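PDB 3SDO: nitrilotriacetate monooxygenase from Burkholderia pseudomallei, which probably acts as a flavin (FMN)-dependent monooxygenase of the NtaA/SnaA/DszA family, incorporating oxygen from O2 into an organic substrate. Local coordinates for residues Ser167-Ala172 against Pro185-Arg190; Ile206-Gln211 against Leu437-Ser442. All blocks are in the same frame, centred on the assembly; numbering follows the deposited sequence.

Contact 1. Residues Ser167-Ala172 against Pro185-Arg190; sequences SWDDDA and PDKLHR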
loop_
_atom_site.group_PDB
_atom_site.type_symbol
_atom_site.label_atom_id
_atom_site.label_comp_id
_atom_site.label_asym_id
_atom_site.label_seq_id
_atom_site.Cartn_x
_atom_site.Cartn_y
_atom_site.Cartn_z
ATOM N N SER A 167 -0.459 12.403 17.414
ATOM C CA SER A 167 0.807 13.129 17.596
ATOM C C SER A 167 0.635 14.625 17.387
ATOM O O SER A 167 1.142 15.433 18.182
ATOM C CB SER A 167 1.879 12.627 16.633
ATOM O OG SER A 167 2.240 11.289 16.895
ATOM N N TRP A 168 -0.094 14.963 16.329
ATOM C CA TRP A 168 -0.225 16.345 15.843
ATOM C C TRP A 168 -1.626 16.899 16.048
ATOM O O TRP A 168 -2.553 16.471 15.371
ATOM C CB TRP A 168 0.092 16.382 14.348
ATOM C CG TRP A 168 1.562 16.227 14.047
ATOM C CD1 TRP A 168 2.228 15.071 13.732
ATOM C CD2 TRP A 168 2.520 17.261 14.017
ATOM N NE1 TRP A 168 3.557 15.327 13.546
ATOM C CE2 TRP A 168 3.766 16.672 13.710
ATOM C CE3 TRP A 168 2.461 18.639 14.252
ATOM C CZ2 TRP A 168 4.927 17.408 13.616
ATOM C CZ3 TRP A 168 3.614 19.365 14.157
ATOM C CH2 TRP A 168 4.838 18.752 13.851
ATOM N N ASP A 169 -1.803 17.859 16.956
ATOM C CA ASP A 169 -3.118 18.479 17.084
ATOM C C ASP A 169 -3.556 19.007 15.718
ATOM O O ASP A 169 -2.732 19.428 14.909
ATOM C CB ASP A 169 -3.143 19.663 18.056
ATOM C CG ASP A 169 -2.877 19.280 19.508
ATOM O OD1 ASP A 169 -2.822 18.073 19.877
ATOM O OD2 ASP A 169 -2.740 20.238 20.294
ATOM N N ASP A 170 -4.861 19.017 15.491
ATOM C CA ASP A 170 -5.425 19.451 14.203
ATOM C C ASP A 170 -4.954 20.868 13.803
ATOM O O ASP A 170 -4.833 21.177 12.621
ATOM C CB ASP A 170 -6.955 19.403 14.263
ATOM C CG ASP A 170 -7.496 17.995 14.398
ATOM O OD1 ASP A 170 -6.816 17.030 13.945
ATOM O OD2 ASP A 170 -8.634 17.851 14.940
ATOM N N ASP A 171 -4.639 21.695 14.796
ATOM C CA ASP A 171 -4.250 23.099 14.565
ATOM C C ASP A 171 -2.754 23.384 14.850
ATOM O O ASP A 171 -2.353 24.542 14.958
ATOM C CB ASP A 171 -5.165 24.036 15.384
ATOM C CG ASP A 171 -5.214 23.689 16.886
ATOM O OD1 ASP A 171 -4.603 22.698 17.349
ATOM O OD2 ASP A 171 -5.899 24.415 17.625
ATOM N N ALA A 172 -1.927 22.333 14.905
ATOM C CA ALA A 172 -0.540 22.462 15.342
ATOM C C ALA A 172 0.329 23.146 14.308
ATOM O O ALA A 172 1.299 23.820 14.665
ATOM C CB ALA A 172 0.067 21.092 15.684
ATOM N N PRO A 185 4.901 24.022 19.381
ATOM C CA PRO A 185 5.527 22.829 19.983
ATOM C C PRO A 185 4.659 22.135 21.024
ATOM O O PRO A 185 4.786 20.924 21.231
ATOM C CB PRO A 185 6.782 23.373 20.653
ATOM C CG PRO A 185 6.986 24.768 20.091
ATOM C CD PRO A 185 5.655 25.259 19.665
ATOM N N ASP A 186 3.806 22.907 21.686
ATOM C CA ASP A 186 2.901 22.358 22.678
ATOM C C ASP A 186 1.721 21.638 22.066
ATOM O O ASP A 186 0.928 21.047 22.807
ATOM C CB ASP A 186 2.393 23.461 23.595
ATOM C CG ASP A 186 3.480 24.002 24.505
ATOM O OD1 ASP A 186 4.580 23.397 24.569
ATOM O OD2 ASP A 186 3.231 25.030 25.155
ATOM N N LYS A 187 1.609 21.657 20.733
ATOM C CA LYS A 187 0.552 20.908 20.030
ATOM C C LYS A 187 1.074 19.663 19.276
ATOM O O LYS A 187 0.360 19.102 18.426
ATOM C CB LYS A 187 -0.193 21.838 19.065
ATOM C CG LYS A 187 -0.851 23.015 19.771
ATOM C CD LYS A 187 -1.654 23.885 18.814
ATOM C CE LYS A 187 -2.427 24.969 19.549
ATOM N NZ LYS A 187 -2.800 26.019 18.559
ATOM N N LEU A 188 2.324 19.285 19.578
ATOM C CA LEU A 188 2.971 18.046 19.108
ATOM C C LEU A 188 3.265 17.206 20.321
ATOM O O LEU A 188 3.832 17.717 21.294
ATOM C CB LEU A 188 4.288 18.351 18.414
ATOM C CG LEU A 188 5.206 17.168 18.061
ATOM C CD1 LEU A 188 4.523 16.191 17.127
ATOM C CD2 LEU A 188 6.532 17.654 17.446
ATOM N N HIS A 189 2.899 15.930 20.272
ATOM C CA HIS A 189 2.931 15.072 21.459
ATOM C C HIS A 189 3.773 13.841 21.196
ATOM O O HIS A 189 3.612 13.184 20.169
ATOM C CB HIS A 189 1.510 14.620 21.831
ATOM C CG HIS A 189 0.541 15.752 21.974
ATOM N ND1 HIS A 189 0.331 16.405 23.173
ATOM C CD2 HIS A 189 -0.247 16.371 21.061
ATOM C CE1 HIS A 189 -0.552 17.373 22.992
ATOM N NE2 HIS A 189 -0.918 17.376 21.719
ATOM N N ARG A 190 4.661 13.530 22.137
ATOM C CA ARG A 190 5.347 12.244 22.158
ATOM C C ARG A 190 4.394 11.167 22.690
ATOM O O ARG A 190 3.471 11.473 23.430
ATOM C CB ARG A 190 6.576 12.310 23.058
ATOM C CG ARG A 190 7.797 12.897 22.398
ATOM C CD ARG A 190 9.060 12.341 23.037
ATOM N NE ARG A 190 9.004 12.515 24.480
ATOM C CZ ARG A 190 9.785 11.886 25.348
ATOM N NH1 ARG A 190 9.637 12.131 26.658
ATOM N NH2 ARG A 190 10.704 11.009 24.935
HETATM O O HOH W 1 3.009 10.607 19.549
#

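Contact 2. Residues Ile206-Gln211 against Leu437-Ser442; sequences IRRSPQ and LPYKES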
loop_
_atom_site.group_PDB
_atom_site.type_symbol
_atom_site.label_atom_id
_atom_site.label_comp_id
_atom_site.label_asym_id
_atom_site.label_seq_id
_atom_site.Cartn_x
_atom_site.Cartn_y
_atom_site.Cartn_z
ATOM N N ILE A 206 3.472 12.597 10.421
ATOM C CA ILE A 206 2.395 13.035 9.537
ATOM C C ILE A 206 1.187 13.417 10.389
ATOM O O ILE A 206 0.953 12.852 11.478
ATOM C CB ILE A 206 2.051 11.970 8.494
ATOM C CG1 ILE A 206 1.040 12.520 7.485
ATOM C CG2 ILE A 206 1.534 10.694 9.188
ATOM C CD1 ILE A 206 0.818 11.597 6.272
ATOM N N ARG A 207 0.444 14.399 9.895
ATOM C CA ARG A 207 -0.681 14.988 10.627
ATOM C C ARG A 207 -1.952 14.135 10.528
ATOM O O ARG A 207 -1.971 13.087 9.853
ATOM C CB ARG A 207 -0.967 16.393 10.089
ATOM C CG ARG A 207 -1.409 16.438 8.616
ATOM C CD ARG A 207 -2.092 17.739 8.327
ATOM N NE ARG A 207 -3.350 17.827 9.073
ATOM C CZ ARG A 207 -3.964 18.949 9.401
ATOM N NH1 ARG A 207 -3.456 20.128 9.039
ATOM N NH2 ARG A 207 -5.106 18.895 10.097
ATOM N N ARG A 208 -3.021 14.645 11.142
ATOM C CA ARG A 208 -4.333 13.992 11.168
ATOM C C ARG A 208 -5.142 14.417 9.934
ATOM O O ARG A 208 -4.889 15.462 9.384
ATOM C CB ARG A 208 -5.060 14.354 12.467
ATOM C CG ARG A 208 -4.252 14.000 13.709
ATOM C CD ARG A 208 -4.903 14.423 15.032
ATOM N NE ARG A 208 -5.776 13.394 15.569
ATOM C CZ ARG A 208 -7.107 13.440 15.628
ATOM N NH1 ARG A 208 -7.774 14.470 15.146
ATOM N NH2 ARG A 208 -7.770 12.408 16.138
ATOM N N SER A 209 -6.099 13.589 9.514
ATOM C CA SER A 209 -6.909 13.806 8.309
ATOM C C SER A 209 -8.176 14.607 8.577
ATOM O O SER A 209 -8.467 14.964 9.720
ATOM C CB SER A 209 -7.316 12.448 7.712
ATOM O OG SER A 209 -8.351 11.828 8.481
ATOM N N PRO A 210 -8.959 14.876 7.526
ATOM C CA PRO A 210 -10.223 15.532 7.786
ATOM C C PRO A 210 -11.257 14.670 8.528
ATOM O O PRO A 210 -12.281 15.203 8.928
ATOM C CB PRO A 210 -10.716 15.892 6.381
ATOM C CG PRO A 210 -9.441 16.058 5.585
ATOM C CD PRO A 210 -8.601 14.939 6.088
ATOM N N GLN A 211 -11.002 13.374 8.750
ATOM C CA GLN A 211 -11.899 12.588 9.629
ATOM C C GLN A 211 -11.249 12.251 10.979
ATOM O O GLN A 211 -11.810 11.500 11.788
ATOM C CB GLN A 211 -12.391 11.332 8.933
ATOM C CG GLN A 211 -11.310 10.325 8.573
ATOM C CD GLN A 211 -11.869 9.036 8.029
ATOM O OE1 GLN A 211 -13.090 8.794 8.078
ATOM N NE2 GLN A 211 -10.987 8.185 7.520
ATOM N N LEU A 437 -20.626 8.330 11.571
ATOM C CA LEU A 437 -19.764 8.357 12.754
ATOM C C LEU A 437 -19.282 9.794 13.014
ATOM O O LEU A 437 -19.032 10.541 12.074
ATOM C CB LEU A 437 -18.555 7.446 12.561
ATOM C CG LEU A 437 -18.839 5.956 12.393
ATOM C CD1 LEU A 437 -17.590 5.238 11.899
ATOM C CD2 LEU A 437 -19.345 5.329 13.694
ATOM N N PRO A 438 -19.128 10.173 14.289
ATOM C CA PRO A 438 -18.605 11.498 14.605
ATOM C C PRO A 438 -17.114 11.626 14.293
ATOM O O PRO A 438 -16.359 10.659 14.422
ATOM C CB PRO A 438 -18.839 11.636 16.110
ATOM C CG PRO A 438 -19.146 10.302 16.615
ATOM C CD PRO A 438 -19.545 9.424 15.488
ATOM N N TYR A 439 -16.721 12.821 13.868
ATOM C CA TYR A 439 -15.320 13.194 13.699
ATOM C C TYR A 439 -14.511 12.705 14.902
ATOM O O TYR A 439 -14.930 12.853 16.041
ATOM C CB TYR A 439 -15.203 14.722 13.510
ATOM C CG TYR A 439 -13.778 15.191 13.429
ATOM C CD1 TYR A 439 -13.091 15.611 14.578
ATOM C CD2 TYR A 439 -13.079 15.152 12.225
ATOM C CE1 TYR A 439 -11.767 16.007 14.510
ATOM C CE2 TYR A 439 -11.772 15.557 12.147
ATOM C CZ TYR A 439 -11.118 15.974 13.283
ATOM O OH TYR A 439 -9.816 16.353 13.188
ATOM N N LYS A 440 -13.361 12.098 14.647
ATOM C CA LYS A 440 -12.537 11.551 15.717
ATOM C C LYS A 440 -11.627 12.629 16.313
ATOM O O LYS A 440 -10.578 12.929 15.750
ATOM C CB LYS A 440 -11.710 10.386 15.183
ATOM C CG LYS A 440 -10.844 9.695 16.226
ATOM C CD LYS A 440 -11.555 8.544 16.886
ATOM C CE LYS A 440 -10.688 7.894 17.972
ATOM N NZ LYS A 440 -10.898 6.420 17.981
ATOM N N GLU A 441 -12.028 13.210 17.448
ATOM C CA GLU A 441 -11.192 14.199 18.134
ATOM C C GLU A 441 -9.933 13.549 18.709
ATOM O O GLU A 441 -9.971 12.393 19.158
ATOM C CB GLU A 441 -11.924 14.898 19.298
ATOM C CG GLU A 441 -13.073 15.810 18.894
ATOM C CD GLU A 441 -12.642 17.085 18.188
ATOM O OE1 GLU A 441 -11.491 17.536 18.372
ATOM O OE2 GLU A 441 -13.477 17.662 17.452
ATOM N N SER A 442 -8.837 14.304 18.712
ATOM C CA SER A 442 -7.631 13.870 19.362
ATOM C C SER A 442 -7.906 13.659 20.847
ATOM O O SER A 442 -8.682 14.412 21.459
ATOM C CB SER A 442 -6.505 14.894 19.190
ATOM O OG SER A 442 -5.412 14.603 20.042
HETATM O O HOH W 2 -7.161 17.048 11.068
#

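Contact 1. Residues Ser167-Ala172 against Pro185-Arg190
Leu188 lays its CD1 methyl over the middle of the six-membered ring of Trp168, 3.8 Å from the ring centroid and 21° off the normal, a CH-pi contact. CG of Leu188 stands anti to its own backbone N (chi1 170°), which swings the methyl over the indole, while Trp168 NE1 bonds to Leu204 O. Beside this pair the backbones are stitched together: His189 N donates to Ser167 O at 2.8 Å, and Asp169 N reaches Lys187 O at 2.9 Å in a nearly straight bond. A water joins the buried Ser167 OG to His189 O, and that hydroxyl also bonds to Leu164 O. The methyl of Ala172 presses close on Lys187, CB to CB 3.5 Å. The imidazole adds a third bond, with NE2 of His189 2.7 Å from OD1 of Asp169. This oxygen lies close to the imidazole plane, though the bond is bent, and is itself met from above the carboxylate plane, the two planes being 40° apart; Tyr444 stacks on the same imidazole. Toward solvent the grip slackens. The extended chain of Lys187 runs out past Asp171, and its NZ makes a long salt bridge to Asp171 OD2, 3.6 Å, at an exposed carboxylate. A type I turn, Asp169 to Ala172, brings Ala172 back against Lys187, and the isolated Trp168-Leu188 beta bridge ties together a loop between helix 150-165 and strand 193-194.

Contact 2. Residues Ile206-Gln211 against Leu437-Ser442
Arg208 holds the carbonyl of Lys440 with both terminal nitrogens, NH2 at 2.9 Å from Lys440 O and NH1 at 3.3 Å from the same atom. The grip is end-on, through NH1 and NH2, with the oxygen close to the guanidinium plane; NH1 arrives in the carbonyl plane, whereas NH2 sits above it, 42° out. A bend at chi3 (89°) turns the head of the arginine this way. Ser442 N and CA lie over one of its faces, and the Ser442 side chain packs there too, CB 3.9 Å from Arg208 CZ. Next to it the ring of Tyr439 stands steeply to the guanidinium, the planes 77° apart, and offers its edge to residues 206-211: CE2 is 3.3 Å from Pro210 O. A weak backbone bond from Lys440 N to Gln211 O, 3.3 Å, completes the first shell. This is a junction of two irregular segments running roughly antiparallel, by which the tail after helix 431-435 is fastened to the loop leading into strand 215-218 of the parallel barrel sheet. Ser209 shapes that loop as an ST turn, its OG accepting from Gln211 N and also bonding to Asp117. One layer further out, Asp170 and Asp166 form salt bridges with Arg208, and Asp170 also bonds to the Tyr439 hydroxyl. Arg207 NE donates to Arg208 O at 2.8 Å, and a water bridges Arg207 NH2 to Ser209 O.

In the fold
Residues 167-190 of contact 1 precede both segments of contact 2 in sequence, yet the centres of the two contacts lie only 13 Å apart and they meet directly. Asp170, in the turn of contact 1, joins them by reaching both segments of contact 2: its OD1 is 3.0 Å from Arg208 NH1, and its OD2 is 2.6 Å from Tyr439 OH, a probable hydrogen bond. Trp168 also packs on contact 2, its CD1 3.4 Å from Ile206 O. Both lie on the same side of the chain's centre, about 33 and 23 Å from it (centre to centre), away from the predicted FMN-binding residues. Asn75 of the second subunit reaches both, packing on Trp168 and weakly bonding Arg207 N.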